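Local coordinates for protein putative short-chain dehydrogenase/reductase (Corynebacterium glutamicum, PDB 3E9N) that probably acts as an NAD(P)-dependent oxidoreductase of the short-chain dehydrogenase/reductase family, perhaps reducing acetoacetyl-CoA, though its true substrate is not established, at residues A[168-173]-A[219-224]. Residues are numbered along the deposited sequence; the frame is centred on the assembly and turned at random.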
loop_
_atom_site.group_PDB
_atom_site.type_symbol
_atom_site.label_atom_id
_atom_site.label_comp_id
_atom_site.label_asym_id
_atom_site.label_seq_id
_atom_site.Cartn_x
_atom_site.Cartn_y
_atom_site.Cartn_z
ATOM N N GLY A 168 2.487 -9.878 -24.218
ATOM C CA GLY A 168 2.159 -11.254 -23.912
ATOM C C GLY A 168 2.901 -11.744 -22.695
ATOM O O GLY A 168 2.724 -12.908 -22.289
ATOM N N ILE A 169 3.727 -10.883 -22.101
ATOM C CA ILE A 169 4.471 -11.269 -20.907
ATOM C C ILE A 169 3.664 -11.107 -19.619
ATOM O O ILE A 169 2.996 -10.082 -19.403
ATOM C CB ILE A 169 5.798 -10.490 -20.778
ATOM C CG1 ILE A 169 6.722 -10.807 -21.979
ATOM C CG2 ILE A 169 6.478 -10.775 -19.409
ATOM C CD1 ILE A 169 8.029 -10.049 -21.981
ATOM N N ARG A 170 3.698 -12.143 -18.781
ATOM C CA ARG A 170 3.080 -12.072 -17.492
ATOM C C ARG A 170 4.150 -11.896 -16.432
ATOM O O ARG A 170 5.267 -12.466 -16.514
ATOM C CB ARG A 170 2.180 -13.302 -17.234
ATOM C CG ARG A 170 1.086 -13.459 -18.344
ATOM C CD ARG A 170 0.023 -14.481 -17.966
ATOM N NE ARG A 170 0.490 -15.870 -17.999
ATOM C CZ ARG A 170 -0.289 -16.945 -17.827
ATOM N NH1 ARG A 170 -1.612 -16.836 -17.600
ATOM N NH2 ARG A 170 0.263 -18.148 -17.877
ATOM N N VAL A 171 3.824 -11.065 -15.441
ATOM C CA VAL A 171 4.771 -10.724 -14.424
ATOM C C VAL A 171 4.112 -10.968 -13.078
ATOM O O VAL A 171 2.980 -10.568 -12.854
ATOM C CB VAL A 171 5.229 -9.294 -14.551
ATOM C CG1 VAL A 171 6.308 -9.017 -13.493
ATOM C CG2 VAL A 171 5.831 -9.050 -15.934
ATOM N N SER A 172 4.834 -11.646 -12.188
ATOM C CA SER A 172 4.285 -12.020 -10.932
ATOM C C SER A 172 5.295 -11.950 -9.788
ATOM O O SER A 172 6.496 -12.178 -9.973
ATOM C CB SER A 172 3.674 -13.405 -11.050
ATOM O OG SER A 172 3.067 -13.748 -9.820
ATOM N N THR A 173 4.792 -11.619 -8.598
ATOM C CA THR A 173 5.614 -11.579 -7.424
ATOM C C THR A 173 5.087 -12.522 -6.397
ATOM O O THR A 173 3.943 -12.473 -6.008
ATOM C CB THR A 173 5.618 -10.193 -6.775
ATOM O OG1 THR A 173 4.255 -9.825 -6.523
ATOM C CG2 THR A 173 6.232 -9.182 -7.707
ATOM N N THR A 219 -6.710 -15.690 -19.888
ATOM C CA THR A 219 -7.347 -14.411 -19.640
ATOM C C THR A 219 -6.923 -13.830 -18.306
ATOM O O THR A 219 -7.410 -12.787 -17.911
ATOM C CB THR A 219 -8.887 -14.500 -19.585
ATOM O OG1 THR A 219 -9.268 -15.086 -18.339
ATOM C CG2 THR A 219 -9.433 -15.295 -20.711
ATOM N N THR A 220 -5.976 -14.472 -17.642
ATOM C CA THR A 220 -5.613 -14.099 -16.265
ATOM C C THR A 220 -4.118 -13.866 -16.058
ATOM O O THR A 220 -3.299 -14.336 -16.842
ATOM C CB THR A 220 -6.081 -15.173 -15.308
ATOM O OG1 THR A 220 -7.332 -15.684 -15.791
ATOM C CG2 THR A 220 -6.310 -14.607 -13.949
ATOM N N GLN A 221 -3.808 -13.050 -15.053
ATOM C CA GLN A 221 -2.477 -12.841 -14.482
ATOM C C GLN A 221 -2.654 -12.986 -12.966
ATOM O O GLN A 221 -3.461 -12.279 -12.368
ATOM C CB GLN A 221 -1.968 -11.402 -14.714
ATOM C CG GLN A 221 -1.467 -11.092 -16.083
ATOM C CD GLN A 221 -0.172 -10.262 -16.118
ATOM O OE1 GLN A 221 -0.001 -9.419 -17.001
ATOM N NE2 GLN A 221 0.752 -10.529 -15.207
ATOM N N ILE A 222 -1.922 -13.900 -12.345
ATOM C CA ILE A 222 -1.824 -13.914 -10.897
ATOM C C ILE A 222 -0.619 -13.057 -10.673
ATOM O O ILE A 222 0.548 -13.527 -10.829
ATOM C CB ILE A 222 -1.580 -15.327 -10.369
ATOM C CG1 ILE A 222 -2.589 -16.296 -11.013
ATOM C CG2 ILE A 222 -1.529 -15.367 -8.778
ATOM C CD1 ILE A 222 -4.006 -16.179 -10.425
ATOM N N THR A 223 -0.857 -11.785 -10.357
ATOM C CA THR A 223 0.248 -10.852 -10.198
ATOM C C THR A 223 0.964 -10.921 -8.837
ATOM O O THR A 223 2.163 -10.599 -8.733
ATOM C CB THR A 223 -0.243 -9.387 -10.464
ATOM O OG1 THR A 223 -1.201 -9.023 -9.469
ATOM C CG2 THR A 223 -0.904 -9.332 -11.828
ATOM N N ASN A 224 0.249 -11.270 -7.779
ATOM C CA ASN A 224 0.929 -11.345 -6.508
ATOM C C ASN A 224 0.365 -12.441 -5.604
ATOM O O ASN A 224 -0.823 -12.753 -5.650
ATOM C CB ASN A 224 1.056 -9.959 -5.829
ATOM C CG ASN A 224 1.802 -10.029 -4.481
ATOM O OD1 ASN A 224 3.096 -10.072 -4.374
ATOM N ND2 ASN A 224 0.989 -10.036 -3.405
#
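Thr-173 and Asn-224 form the single parallel beta bridge between segments 168-173 and 219-224, their CA atoms 4.8 Å apart. Within the two segments, main-chain pairing is found only at this end, and it carries on to Val-225, which Thr-173 also bonds. Thr-173 N donates to Thr-223 O over 2.8 Å, and a CA-H...O contact joins Asn-224 CA to Thr-173 O. Toward the start of both strands the chains splay, with Arg-170 CA and Gln-221 CA 6.4 Å apart.

Two side-chain donors, Ser-172 and Arg-170, span the widening gap. Ser-172 turns OG anti to its own backbone N (chi1 -177°), which brings the hydroxyl to Ile-222 O at 2.7 Å; a short hydroxyl suits a carbonyl this near. Arginine has the length needed where the strands are farther apart. The chain of Arg-170, bent at chi3 (-72°), runs alongside that of Gln-221 in the opposite direction, and NH1 meets Thr-220 O at 3.1 Å in the guanidinium plane; the same nitrogen also bonds Ala-216 O, its strongest partner, just before strand 220-229. At the bridge, Thr-173 OG1 donates to Asn-224 OD1, modelled at only 2.5 Å, so its exact geometry is doubtful, while Asn-224 ND2 is held by Asp-226.

Apolar packing flanks the pair: Val-171 lies on Phe-160 of helix 144-164, and Ile-222 on Phe-212 and Val-213 of helix 203-214, which connects the two strands. This is the beta-alpha-beta crossover closing the parallel Rossmann sheet. Strand 220-229 is outermost in the chain, but its other edge pairs antiparallel with a strand of the second subunit, continuing the sheet across the interface. Ser-172 and Arg-170 thus satisfy buried backbone carbonyls of Ile-222 and Thr-220, tying the last strand to its neighbour where the two splay apart.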